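PDB 2EL7: tryptophanyl-tRNA synthetase, which probably catalyses the ATP-dependent attachment of tryptophan to its cognate tRNA, as a homodimeric class I aminoacyl-tRNA synthetase. Local coordinates for residues L33-F38 against A307-A312; F82-V87 against A134-I139; H90-W95 against A316-V321. All blocks are in the same frame, centred on the assembly; numbering follows the deposited sequence.

Interaction 1: residues L33-F38 against A307-A312; sequences LGRDAF and AKRARA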
ATOM      1  N   LEU A  33      -8.629 -27.459  11.023  1.00 29.53           N
ATOM      2  CA  LEU A  33      -7.370 -27.046  10.425  1.00 30.41           C
ATOM      3  C   LEU A  33      -6.236 -26.780  11.392  1.00 21.49           C
ATOM      4  O   LEU A  33      -5.082 -26.737  10.991  1.00 17.56           O
ATOM      5  CB  LEU A  33      -7.608 -25.837   9.514  1.00 24.72           C
ATOM      6  CG  LEU A  33      -8.706 -26.135   8.480  1.00 38.85           C
ATOM      7  CD1 LEU A  33      -9.070 -24.877   7.682  1.00 31.14           C
ATOM      8  CD2 LEU A  33      -8.231 -27.254   7.566  1.00 29.82           C
ATOM      9  N   GLY A  34      -6.559 -26.614  12.662  1.00 21.69           N
ATOM     10  CA  GLY A  34      -5.522 -26.385  13.638  1.00 21.41           C
ATOM     11  C   GLY A  34      -4.778 -25.087  13.392  1.00 35.25           C
ATOM     12  O   GLY A  34      -5.398 -24.017  13.387  1.00 35.92           O
ATOM     13  N   ARG A  35      -3.461 -25.180  13.173  1.00 27.89           N
ATOM     14  CA  ARG A  35      -2.617 -24.008  12.966  1.00 29.27           C
ATOM     15  C   ARG A  35      -2.835 -23.332  11.612  1.00 29.20           C
ATOM     16  O   ARG A  35      -2.522 -22.165  11.418  1.00 25.32           O
ATOM     17  CB  ARG A  35      -1.155 -24.403  13.122  1.00 27.52           C
ATOM     18  CG  ARG A  35      -0.420 -23.678  14.224  1.00 38.84           C
ATOM     19  CD  ARG A  35      -0.469 -24.313  15.608  1.00 28.93           C
ATOM     20  NE  ARG A  35      -1.075 -23.393  16.579  1.00 43.74           N
ATOM     21  CZ  ARG A  35      -0.718 -23.243  17.859  1.00 34.07           C
ATOM     22  NH1 ARG A  35      -1.380 -22.384  18.611  1.00 37.16           N
ATOM     23  NH2 ARG A  35       0.293 -23.912  18.393  1.00 36.12           N
ATOM     24  N   ASP A  36      -3.380 -24.069  10.664  1.00 37.14           N
ATOM     25  CA  ASP A  36      -3.653 -23.499   9.363  1.00 22.98           C
ATOM     26  C   ASP A  36      -4.998 -22.814   9.315  1.00 24.10           C
ATOM     27  O   ASP A  36      -5.543 -22.546   8.249  1.00 29.09           O
ATOM     28  CB  ASP A  36      -3.522 -24.560   8.291  1.00 18.84           C
ATOM     29  CG  ASP A  36      -2.096 -24.695   7.818  1.00 19.99           C
ATOM     30  OD1 ASP A  36      -1.624 -25.840   7.664  1.00 28.01           O
ATOM     31  OD2 ASP A  36      -1.442 -23.642   7.600  1.00 21.44           O
ATOM     32  N   ALA A  37      -5.536 -22.532  10.493  1.00 23.60           N
ATOM     33  CA  ALA A  37      -6.777 -21.782  10.576  1.00 23.65           C
ATOM     34  C   ALA A  37      -6.308 -20.396  11.010  1.00 22.66           C
ATOM     35  O   ALA A  37      -6.243 -20.123  12.194  1.00 19.14           O
ATOM     36  CB  ALA A  37      -7.716 -22.378  11.632  1.00 19.89           C
ATOM     37  N   PHE A  38      -5.937 -19.544  10.052  1.00 21.33           N
ATOM     38  CA  PHE A  38      -5.488 -18.185  10.374  1.00 18.62           C
ATOM     39  C   PHE A  38      -6.623 -17.237  10.709  1.00 22.11           C
ATOM     40  O   PHE A  38      -7.623 -17.148   9.976  1.00 22.40           O
ATOM     41  CB  PHE A  38      -4.703 -17.575   9.221  1.00 19.48           C
ATOM     42  CG  PHE A  38      -3.334 -18.166   9.031  1.00 22.82           C
ATOM     43  CD1 PHE A  38      -2.346 -17.447   8.370  1.00 20.11           C
ATOM     44  CD2 PHE A  38      -3.031 -19.427   9.509  1.00 14.14           C
ATOM     45  CE1 PHE A  38      -1.092 -17.970   8.197  1.00 17.80           C
ATOM     46  CE2 PHE A  38      -1.779 -19.954   9.340  1.00 24.41           C
ATOM     47  CZ  PHE A  38      -0.803 -19.221   8.679  1.00 20.40           C
ATOM     48  N   ALA A 307       1.640 -14.171  15.121  1.00 25.56           N
ATOM     49  CA  ALA A 307       2.315 -13.346  14.142  1.00 29.35           C
ATOM     50  C   ALA A 307       3.606 -13.977  13.611  1.00 33.15           C
ATOM     51  O   ALA A 307       3.884 -13.891  12.404  1.00 36.08           O
ATOM     52  CB  ALA A 307       2.598 -11.958  14.735  1.00 27.66           C
ATOM     53  N   LYS A 308       4.389 -14.612  14.485  1.00 31.96           N
ATOM     54  CA  LYS A 308       5.652 -15.233  14.051  1.00 33.39           C
ATOM     55  C   LYS A 308       5.348 -16.236  12.968  1.00 31.12           C
ATOM     56  O   LYS A 308       5.959 -16.236  11.902  1.00 28.78           O
ATOM     57  CB  LYS A 308       6.353 -15.953  15.213  1.00 34.67           C
ATOM     58  CG  LYS A 308       6.645 -15.048  16.380  1.00 42.52           C
ATOM     59  CD  LYS A 308       7.609 -15.671  17.379  1.00 58.58           C
ATOM     60  CE  LYS A 308       7.768 -14.732  18.585  1.00 58.43           C
ATOM     61  NZ  LYS A 308       8.730 -15.234  19.598  1.00 60.52           N
ATOM     62  N   ARG A 309       4.371 -17.076  13.275  1.00 25.75           N
ATOM     63  CA  ARG A 309       3.883 -18.131  12.403  1.00 30.38           C
ATOM     64  C   ARG A 309       3.340 -17.622  11.055  1.00 33.55           C
ATOM     65  O   ARG A 309       3.671 -18.173  10.006  1.00 35.60           O
ATOM     66  CB  ARG A 309       2.791 -18.886  13.165  1.00 24.15           C
ATOM     67  CG  ARG A 309       2.321 -20.145  12.525  1.00 33.80           C
ATOM     68  CD  ARG A 309       1.281 -20.804  13.451  1.00 39.34           C
ATOM     69  NE  ARG A 309       1.791 -21.092  14.792  1.00 33.04           N
ATOM     70  CZ  ARG A 309       1.157 -20.802  15.933  1.00 37.11           C
ATOM     71  NH1 ARG A 309       1.713 -21.117  17.095  1.00 43.39           N
ATOM     72  NH2 ARG A 309      -0.017 -20.195  15.926  1.00 34.38           N
ATOM     73  N   ALA A 310       2.508 -16.575  11.084  1.00 26.89           N
ATOM     74  CA  ALA A 310       1.949 -16.035   9.860  1.00 27.22           C
ATOM     75  C   ALA A 310       3.046 -15.347   9.031  1.00 31.74           C
ATOM     76  O   ALA A 310       3.086 -15.477   7.805  1.00 34.05           O
ATOM     77  CB  ALA A 310       0.835 -15.052  10.189  1.00 18.77           C
ATOM     78  N   ARG A 311       3.936 -14.622   9.713  1.00 31.34           N
ATOM     79  CA  ARG A 311       5.035 -13.906   9.068  1.00 25.08           C
ATOM     80  C   ARG A 311       6.056 -14.832   8.393  1.00 25.57           C
ATOM     81  O   ARG A 311       6.696 -14.450   7.413  1.00 29.51           O
ATOM     82  CB  ARG A 311       5.744 -13.010  10.092  1.00 23.09           C
ATOM     83  CG  ARG A 311       6.913 -12.200   9.510  1.00 34.58           C
ATOM     84  CD  ARG A 311       7.249 -10.976  10.356  1.00 41.75           C
ATOM     85  NE  ARG A 311       7.434 -11.345  11.759  1.00 41.65           N
ATOM     86  CZ  ARG A 311       6.640 -10.953  12.757  1.00 48.89           C
ATOM     87  NH1 ARG A 311       5.597 -10.153  12.523  1.00 20.74           N
ATOM     88  NH2 ARG A 311       6.863 -11.415  13.990  1.00 36.36           N
ATOM     89  N   ALA A 312       6.227 -16.036   8.924  1.00 24.28           N
ATOM     90  CA  ALA A 312       7.154 -16.990   8.329  1.00 30.96           C
ATOM     91  C   ALA A 312       6.617 -17.271   6.919  1.00 27.87           C
ATOM     92  O   ALA A 312       7.376 -17.295   5.935  1.00 31.12           O
ATOM     93  CB  ALA A 312       7.215 -18.298   9.176  1.00 17.52           C
TER
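Arg-35 and Phe-38 meet Arg-309 and Ala-310 where the long C-terminal helix 296-324 packs against the parallel sheet of the Rossmann-type fold that class I synthetases share. Segment 33-38 leaves helix 16-33, turns at Gly-34 and enters the central strand 37-41, so helix 296-324 touches both the turn and the start of the strand. The contact has two ends of different character. At the buried end the match is purely apolar: Phe-38 CE1 lies 4.0 Å from Ala-310 CB, with the small methyl leaving room for the ring to come up against the helix backbone. Phe-82 and Tyr-140 also press on Ala-310, while Phe-38 rests on Leu-5 and Thr-80, which closes this end tightly.

Toward solvent the contact passes to a pair of charged side chains, one from each segment. The guanidinium groups of Arg-35 and Arg-309 stack face to face, their centres 3.6 Å apart and their planes 22° from parallel, although the two side chains cross at about a right angle. Arg-309 reaches across because CG stands anti to its backbone N (chi1 -170°) and the chain runs straight until it bends at chi3. No hydrogen bond joins the two groups, since each offers the other only donors, and the nearness of two positive charges probably costs some energy. Their polar ends are held from outside the pair: Arg-35 NH1 bonds to the carbonyl O of Val-79, and Arg-309 NH2 to Thr-80 OG1, a hydroxyl that also bonds to Arg-35 O. Both guanidiniums are thus tied where strand 80-83 begins, to Val-79 just before it and Thr-80, its first residue, which probably helps to hold them flat on each other. Arg-309 NH1 sits over the centre of the Arg-35 guanidinium, 3.3 Å from Arg-35 CZ.

Interaction 2: residues F82-V87 against A134-I139; sequences FVQSHV and AADILI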
ATOM      1  N   PHE A  82      -3.594 -13.437  14.927  1.00 26.31           N
ATOM      2  CA  PHE A  82      -2.669 -12.320  14.843  1.00 20.58           C
ATOM      3  C   PHE A  82      -3.359 -11.027  14.406  1.00 29.59           C
ATOM      4  O   PHE A  82      -4.513 -11.041  13.953  1.00 27.61           O
ATOM      5  CB  PHE A  82      -1.547 -12.676  13.875  1.00 23.14           C
ATOM      6  CG  PHE A  82      -2.008 -12.927  12.471  1.00 15.94           C
ATOM      7  CD1 PHE A  82      -2.012 -11.904  11.543  1.00 20.57           C
ATOM      8  CD2 PHE A  82      -2.404 -14.201  12.070  1.00 24.26           C
ATOM      9  CE1 PHE A  82      -2.404 -12.141  10.209  1.00 30.48           C
ATOM     10  CE2 PHE A  82      -2.796 -14.453  10.759  1.00 26.21           C
ATOM     11  CZ  PHE A  82      -2.796 -13.411   9.818  1.00 24.21           C
ATOM     12  N   VAL A  83      -2.650  -9.911  14.563  1.00 24.15           N
ATOM     13  CA  VAL A  83      -3.165  -8.595  14.198  1.00 25.70           C
ATOM     14  C   VAL A  83      -2.618  -8.207  12.828  1.00 26.49           C
ATOM     15  O   VAL A  83      -1.409  -8.256  12.607  1.00 32.05           O
ATOM     16  CB  VAL A  83      -2.727  -7.515  15.211  1.00 21.88           C
ATOM     17  CG1 VAL A  83      -3.164  -6.129  14.715  1.00 10.47           C
ATOM     18  CG2 VAL A  83      -3.318  -7.813  16.574  1.00 15.23           C
ATOM     19  N   GLN A  84      -3.503  -7.802  11.923  1.00 22.55           N
ATOM     20  CA  GLN A  84      -3.105  -7.433  10.568  1.00 24.13           C
ATOM     21  C   GLN A  84      -1.821  -6.588  10.501  1.00 27.32           C
ATOM     22  O   GLN A  84      -0.846  -7.018   9.883  1.00 22.50           O
ATOM     23  CB  GLN A  84      -4.281  -6.745   9.870  1.00 17.14           C
ATOM     24  CG  GLN A  84      -4.024  -6.265   8.460  1.00 25.57           C
ATOM     25  CD  GLN A  84      -5.305  -5.755   7.775  1.00 35.21           C
ATOM     26  OE1 GLN A  84      -6.312  -5.436   8.425  1.00 26.29           O
ATOM     27  NE2 GLN A  84      -5.260  -5.679   6.458  1.00 36.19           N
ATOM     28  N   SER A  85      -1.800  -5.417  11.150  1.00 24.99           N
ATOM     29  CA  SER A  85      -0.603  -4.557  11.143  1.00 24.86           C
ATOM     30  C   SER A  85       0.695  -5.184  11.673  1.00 24.41           C
ATOM     31  O   SER A  85       1.771  -4.627  11.471  1.00 34.52           O
ATOM     32  CB  SER A  85      -0.863  -3.227  11.894  1.00 18.30           C
ATOM     33  OG  SER A  85      -1.005  -3.378  13.299  1.00 18.89           O
ATOM     34  N   HIS A  86       0.623  -6.325  12.349  1.00 24.28           N
ATOM     35  CA  HIS A  86       1.845  -6.958  12.845  1.00 20.21           C
ATOM     36  C   HIS A  86       2.631  -7.674  11.752  1.00 23.80           C
ATOM     37  O   HIS A  86       3.792  -7.982  11.934  1.00 26.65           O
ATOM     38  CB  HIS A  86       1.539  -7.901  14.012  1.00 17.15           C
ATOM     39  CG  HIS A  86       1.090  -7.174  15.245  1.00 31.93           C
ATOM     40  ND1 HIS A  86       0.949  -7.790  16.469  1.00 34.25           N
ATOM     41  CD2 HIS A  86       0.725  -5.879  15.429  1.00 21.06           C
ATOM     42  CE1 HIS A  86       0.510  -6.907  17.352  1.00 37.37           C
ATOM     43  NE2 HIS A  86       0.367  -5.742  16.747  1.00 26.12           N
ATOM     44  N   VAL A  87       2.000  -7.928  10.611  1.00 25.54           N
ATOM     45  CA  VAL A  87       2.698  -8.532   9.482  1.00 28.53           C
ATOM     46  C   VAL A  87       2.485  -7.557   8.324  1.00 27.16           C
ATOM     47  O   VAL A  87       1.585  -7.704   7.514  1.00 39.73           O
ATOM     48  CB  VAL A  87       2.148  -9.904   9.153  1.00 19.57           C
ATOM     49  CG1 VAL A  87       2.976 -10.539   8.045  1.00 19.01           C
ATOM     50  CG2 VAL A  87       2.168 -10.754  10.416  1.00 16.36           C
ATOM     51  N   ALA A 134      -7.394  -8.482  -0.551  1.00 22.23           N
ATOM     52  CA  ALA A 134      -6.865  -9.500  -1.460  1.00 30.51           C
ATOM     53  C   ALA A 134      -5.408  -9.892  -1.131  1.00 26.72           C
ATOM     54  O   ALA A 134      -5.017 -11.060  -1.250  1.00 26.02           O
ATOM     55  CB  ALA A 134      -6.949  -9.000  -2.905  1.00 27.17           C
ATOM     56  N   ALA A 135      -4.601  -8.909  -0.736  1.00 30.18           N
ATOM     57  CA  ALA A 135      -3.199  -9.168  -0.410  1.00 22.63           C
ATOM     58  C   ALA A 135      -3.096  -9.892   0.917  1.00 18.44           C
ATOM     59  O   ALA A 135      -2.208 -10.685   1.135  1.00 25.39           O
ATOM     60  CB  ALA A 135      -2.445  -7.875  -0.354  1.00 29.36           C
ATOM     61  N   ASP A 136      -4.020  -9.597   1.813  1.00 27.71           N
ATOM     62  CA  ASP A 136      -4.043 -10.236   3.119  1.00 30.51           C
ATOM     63  C   ASP A 136      -4.362 -11.724   2.887  1.00 25.03           C
ATOM     64  O   ASP A 136      -3.735 -12.598   3.469  1.00 32.70           O
ATOM     65  CB  ASP A 136      -5.119  -9.558   3.983  1.00 30.08           C
ATOM     66  CG  ASP A 136      -4.681  -9.332   5.426  1.00 41.37           C
ATOM     67  OD1 ASP A 136      -3.466  -9.449   5.733  1.00 28.31           O
ATOM     68  OD2 ASP A 136      -5.580  -9.023   6.253  1.00 34.70           O
ATOM     69  N   ILE A 137      -5.327 -11.996   2.016  1.00 21.52           N
ATOM     70  CA  ILE A 137      -5.723 -13.360   1.707  1.00 28.14           C
ATOM     71  C   ILE A 137      -4.622 -14.136   0.965  1.00 29.43           C
ATOM     72  O   ILE A 137      -4.265 -15.257   1.358  1.00 21.28           O
ATOM     73  CB  ILE A 137      -7.027 -13.398   0.842  1.00 26.94           C
ATOM     74  CG1 ILE A 137      -8.216 -12.870   1.651  1.00 19.21           C
ATOM     75  CG2 ILE A 137      -7.303 -14.821   0.362  1.00 16.84           C
ATOM     76  CD1 ILE A 137      -9.522 -12.861   0.887  1.00 16.53           C
ATOM     77  N   LEU A 138      -4.058 -13.534  -0.078  1.00 23.18           N
ATOM     78  CA  LEU A 138      -3.041 -14.236  -0.832  1.00 26.02           C
ATOM     79  C   LEU A 138      -1.615 -14.280  -0.248  1.00 28.99           C
ATOM     80  O   LEU A 138      -0.844 -15.214  -0.546  1.00 24.31           O
ATOM     81  CB  LEU A 138      -3.040 -13.714  -2.264  1.00 22.28           C
ATOM     82  CG  LEU A 138      -4.444 -13.795  -2.894  1.00 30.60           C
ATOM     83  CD1 LEU A 138      -4.434 -13.190  -4.312  1.00 24.44           C
ATOM     84  CD2 LEU A 138      -4.930 -15.244  -2.911  1.00 16.58           C
ATOM     85  N   ILE A 139      -1.246 -13.305   0.583  1.00 28.46           N
ATOM     86  CA  ILE A 139       0.108 -13.316   1.161  1.00 23.86           C
ATOM     87  C   ILE A 139       0.320 -14.594   1.996  1.00 26.80           C
ATOM     88  O   ILE A 139       1.462 -15.053   2.173  1.00 26.36           O
ATOM     89  CB  ILE A 139       0.341 -12.120   2.087  1.00 23.59           C
ATOM     90  CG1 ILE A 139       1.831 -11.946   2.347  1.00 20.31           C
ATOM     91  CG2 ILE A 139      -0.332 -12.365   3.454  1.00 17.71           C
ATOM     92  CD1 ILE A 139       2.504 -11.026   1.417  1.00 27.73           C
TER
HETATM   93  O   HOH W   1      -1.733  -9.345   7.567  1.00 35.58           O
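Gln-84 and Asp-136 make a small, buried polar contact, partly mediated by water, between the turn that follows strand 80-83 and helix 124-139, at the predicted tryptophan pocket. The carboxylate lies over the amide, OD2 above its plane and displaced toward NE2, the two planes 19° apart. Gln-84 NE2 comes to 3.4 Å from Asp-136 OD2, but its hydrogens lie in the amide plane, so the angle is too poor for a hydrogen bond. The glutamine gets there by full extension, with CG anti to the backbone N (chi1 179°) and the chain straight beyond it. The hydrogen-bonded link runs through a water that donates to Asp-136 OD1 at 2.5 Å and, weakly, to the backbone O of Gln-84; this water lies in the plane of the Phe-82 ring, at its edge. His-90, on helix 89-99, also packs against Asp-136. With an alanine in place of Gln-84, the carboxylate would probably lose the amide stacked on it and a gap would open, leaving Asp-136 freer to turn. Gln-84 thus packs on OD2 without donating to it, and in related tryptophanyl-tRNA synthetases an aspartate on this helix accepts the indole N-H, consistent with the predicted role of Asp-136.

Interaction 3: residues H90-W95 against A316-V321; sequences HTELSW and ATMEEV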
ATOM      1  N   HIS A  90       2.043  -7.655   3.774  1.00 22.59           N
ATOM      2  CA  HIS A  90       0.921  -7.601   2.867  1.00 22.98           C
ATOM      3  C   HIS A  90       0.667  -6.238   2.258  1.00 25.30           C
ATOM      4  O   HIS A  90       0.096  -6.172   1.167  1.00 33.43           O
ATOM      5  CB  HIS A  90      -0.368  -8.204   3.495  1.00 38.16           C
ATOM      6  CG  HIS A  90      -1.140  -7.270   4.373  1.00 30.98           C
ATOM      7  ND1 HIS A  90      -0.799  -7.032   5.686  1.00 35.25           N
ATOM      8  CD2 HIS A  90      -2.226  -6.508   4.119  1.00 26.38           C
ATOM      9  CE1 HIS A  90      -1.642  -6.156   6.203  1.00 39.01           C
ATOM     10  NE2 HIS A  90      -2.518  -5.823   5.271  1.00 40.09           N
ATOM     11  N   THR A  91       1.092  -5.153   2.912  1.00 21.51           N
ATOM     12  CA  THR A  91       0.881  -3.831   2.310  1.00 25.40           C
ATOM     13  C   THR A  91       1.785  -3.667   1.125  1.00 12.06           C
ATOM     14  O   THR A  91       1.573  -2.790   0.306  1.00 30.02           O
ATOM     15  CB  THR A  91       1.156  -2.579   3.264  1.00 28.17           C
ATOM     16  OG1 THR A  91       2.532  -2.529   3.665  1.00 23.36           O
ATOM     17  CG2 THR A  91       0.238  -2.600   4.459  1.00 20.39           C
ATOM     18  N   GLU A  92       2.826  -4.479   1.056  1.00 25.40           N
ATOM     19  CA  GLU A  92       3.753  -4.403  -0.065  1.00 25.21           C
ATOM     20  C   GLU A  92       3.164  -5.188  -1.245  1.00 30.00           C
ATOM     21  O   GLU A  92       3.188  -4.734  -2.403  1.00 27.10           O
ATOM     22  CB  GLU A  92       5.096  -4.975   0.325  1.00 15.96           C
ATOM     23  CG  GLU A  92       6.107  -4.880  -0.781  1.00 19.65           C
ATOM     24  CD  GLU A  92       7.388  -5.590  -0.446  1.00 18.35           C
ATOM     25  OE1 GLU A  92       7.577  -5.896   0.745  1.00 28.77           O
ATOM     26  OE2 GLU A  92       8.207  -5.835  -1.368  1.00 28.55           O
ATOM     27  N   LEU A  93       2.631  -6.369  -0.935  1.00 28.84           N
ATOM     28  CA  LEU A  93       1.994  -7.208  -1.932  1.00 21.77           C
ATOM     29  C   LEU A  93       0.820  -6.373  -2.438  1.00 27.71           C
ATOM     30  O   LEU A  93       0.401  -6.464  -3.602  1.00 24.39           O
ATOM     31  CB  LEU A  93       1.472  -8.490  -1.275  1.00 17.83           C
ATOM     32  CG  LEU A  93       0.730  -9.418  -2.224  1.00 10.63           C
ATOM     33  CD1 LEU A  93       1.602  -9.657  -3.460  1.00 19.61           C
ATOM     34  CD2 LEU A  93       0.440 -10.742  -1.507  1.00 17.15           C
ATOM     35  N   SER A  94       0.309  -5.537  -1.537  1.00 25.29           N
ATOM     36  CA  SER A  94      -0.829  -4.674  -1.847  1.00 28.49           C
ATOM     37  C   SER A  94      -0.544  -3.705  -3.001  1.00 26.55           C
ATOM     38  O   SER A  94      -1.418  -3.426  -3.839  1.00 24.73           O
ATOM     39  CB  SER A  94      -1.226  -3.891  -0.601  1.00 28.73           C
ATOM     40  OG  SER A  94      -2.525  -3.396  -0.755  1.00 43.21           O
ATOM     41  N   TRP A  95       0.675  -3.182  -3.040  1.00 22.80           N
ATOM     42  CA  TRP A  95       1.031  -2.267  -4.113  1.00 24.15           C
ATOM     43  C   TRP A  95       1.046  -3.042  -5.416  1.00 24.37           C
ATOM     44  O   TRP A  95       0.490  -2.577  -6.418  1.00 29.63           O
ATOM     45  CB  TRP A  95       2.401  -1.612  -3.873  1.00 13.24           C
ATOM     46  CG  TRP A  95       2.923  -0.948  -5.116  1.00 19.13           C
ATOM     47  CD1 TRP A  95       4.057  -1.269  -5.804  1.00 21.34           C
ATOM     48  CD2 TRP A  95       2.297   0.108  -5.858  1.00 20.41           C
ATOM     49  NE1 TRP A  95       4.176  -0.482  -6.931  1.00 23.36           N
ATOM     50  CE2 TRP A  95       3.110   0.373  -6.984  1.00 20.03           C
ATOM     51  CE3 TRP A  95       1.129   0.859  -5.682  1.00 23.27           C
ATOM     52  CZ2 TRP A  95       2.797   1.352  -7.921  1.00 25.43           C
ATOM     53  CZ3 TRP A  95       0.817   1.841  -6.623  1.00 21.27           C
ATOM     54  CH2 TRP A  95       1.648   2.075  -7.724  1.00 27.22           C
ATOM     55  N   ALA A 316       8.048 -15.645   3.037  1.00 26.39           N
ATOM     56  CA  ALA A 316       8.345 -16.610   1.988  1.00 23.24           C
ATOM     57  C   ALA A 316       7.555 -16.154   0.749  1.00 24.74           C
ATOM     58  O   ALA A 316       8.125 -15.999  -0.336  1.00 28.24           O
ATOM     59  CB  ALA A 316       7.927 -18.036   2.417  1.00 20.07           C
ATOM     60  N   THR A 317       6.269 -15.875   0.923  1.00 16.63           N
ATOM     61  CA  THR A 317       5.459 -15.454  -0.209  1.00 21.22           C
ATOM     62  C   THR A 317       5.988 -14.196  -0.855  1.00 26.01           C
ATOM     63  O   THR A 317       6.063 -14.105  -2.079  1.00 28.62           O
ATOM     64  CB  THR A 317       3.987 -15.153   0.158  1.00 20.42           C
ATOM     65  OG1 THR A 317       3.351 -16.322   0.703  1.00 18.45           O
ATOM     66  CG2 THR A 317       3.236 -14.716  -1.109  1.00 22.55           C
ATOM     67  N   MET A 318       6.346 -13.217  -0.035  1.00 27.38           N
ATOM     68  CA  MET A 318       6.841 -11.951  -0.546  1.00 28.70           C
ATOM     69  C   MET A 318       8.192 -12.105  -1.281  1.00 29.07           C
ATOM     70  O   MET A 318       8.502 -11.338  -2.189  1.00 38.15           O
ATOM     71  CB  MET A 318       6.942 -10.937   0.611  1.00 37.54           C
ATOM     72  CG  MET A 318       6.956  -9.470   0.184  1.00 41.44           C
ATOM     73  SD  MET A 318       5.437  -9.054  -0.765  1.00 39.39           S
ATOM     74  CE  MET A 318       6.097  -8.519  -2.285  1.00 26.52           C
ATOM     75  N   GLU A 319       9.003 -13.082  -0.906  1.00 30.03           N
ATOM     76  CA  GLU A 319      10.264 -13.255  -1.608  1.00 30.19           C
ATOM     77  C   GLU A 319       9.924 -13.847  -2.956  1.00 31.62           C
ATOM     78  O   GLU A 319      10.471 -13.444  -3.972  1.00 36.50           O
ATOM     79  CB  GLU A 319      11.217 -14.180  -0.843  1.00 39.03           C
ATOM     80  CG  GLU A 319      12.071 -13.444   0.176  1.00 51.29           C
ATOM     81  CD  GLU A 319      12.924 -14.382   1.007  1.00 61.61           C
ATOM     82  OE1 GLU A 319      13.795 -15.059   0.418  1.00 66.28           O
ATOM     83  OE2 GLU A 319      12.715 -14.446   2.248  1.00 66.55           O
ATOM     84  N   GLU A 320       9.012 -14.811  -2.962  1.00 29.33           N
ATOM     85  CA  GLU A 320       8.586 -15.419  -4.207  1.00 24.59           C
ATOM     86  C   GLU A 320       8.073 -14.334  -5.175  1.00 29.43           C
ATOM     87  O   GLU A 320       8.480 -14.294  -6.337  1.00 35.25           O
ATOM     88  CB  GLU A 320       7.506 -16.451  -3.925  1.00 26.88           C
ATOM     89  CG  GLU A 320       7.087 -17.265  -5.102  1.00 30.09           C
ATOM     90  CD  GLU A 320       5.937 -18.188  -4.758  1.00 39.16           C
ATOM     91  OE1 GLU A 320       5.500 -18.980  -5.636  1.00 33.35           O
ATOM     92  OE2 GLU A 320       5.471 -18.119  -3.598  1.00 35.46           O
ATOM     93  N   VAL A 321       7.208 -13.437  -4.694  1.00 28.10           N
ATOM     94  CA  VAL A 321       6.667 -12.359  -5.538  1.00 26.15           C
ATOM     95  C   VAL A 321       7.728 -11.367  -6.026  1.00 22.53           C
ATOM     96  O   VAL A 321       7.787 -11.056  -7.206  1.00 29.52           O
ATOM     97  CB  VAL A 321       5.538 -11.553  -4.810  1.00 28.02           C
ATOM     98  CG1 VAL A 321       5.133 -10.330  -5.644  1.00 23.10           C
ATOM     99  CG2 VAL A 321       4.325 -12.442  -4.574  1.00 15.36           C
TER
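Met-318 reaches from helix 296-324 toward Leu-93 and Glu-92 on helix 89-99, the helix that follows strand 80-83 in the Rossmann-type domain and lies at the dimer interface. The two helices run in roughly the same direction, with local axes 10.4 Å apart at closest approach and inclined at 27°, and side chains largely fill the distance between them. Met-318 is the residue most deeply engaged. Its CG stands anti to the backbone N, and a bend at chi2 (59°) folds the thioether over helix 89-99, so that SD lies 4.0 Å from Leu-93 CB. The terminal methyl turns instead to the carboxylate of Glu-92, where CE comes within 3.5 Å of OE2, while Met-318 CG approaches OE1 of the same group. These are van der Waals contacts; no hydrogen bond joins the two segments.

Glu-92 is stretched out fully, which carries its carboxylate past the methionine to polar partners on both subunits: OE1 forms a salt bridge with Arg-322, and OE2 a hydrogen bond with Tyr-44 OH of the second subunit. The buried charge is therefore probably compensated while its flank packs on the thioether. Leu-93, which also packs on Ile-139 of helix 124-139, extends the apolar seam one turn further along helix 296-324. There its side chain meets that of Val-321 at about a right angle, Leu-93 CD1 lying 4.1 Å from Val-321 CG2.

In the fold
Helix 296-324 serves both interaction 1 and interaction 3: its earlier part lies on the parallel sheet and its later part beside helix 89-99. Interaction 2 joins the same sheet, through strand 80-83, to helix 124-139. Interactions 2 and 3 are buried, whereas interaction 1 is buried only at its aromatic end and grades into a charged stack nearer the surface. Chemistry follows place: water and a carboxylate at the predicted substrate pocket; apolar and thioether packing between helices, beside a buried carboxylate; stacked arginines toward the solvent side. Phe-82 touches Phe-38, coupling interactions 1 and 2; a probable hydrogen bond from Thr-317 OG1 to Ile-139 O couples interactions 2 and 3, both of which touch the second subunit.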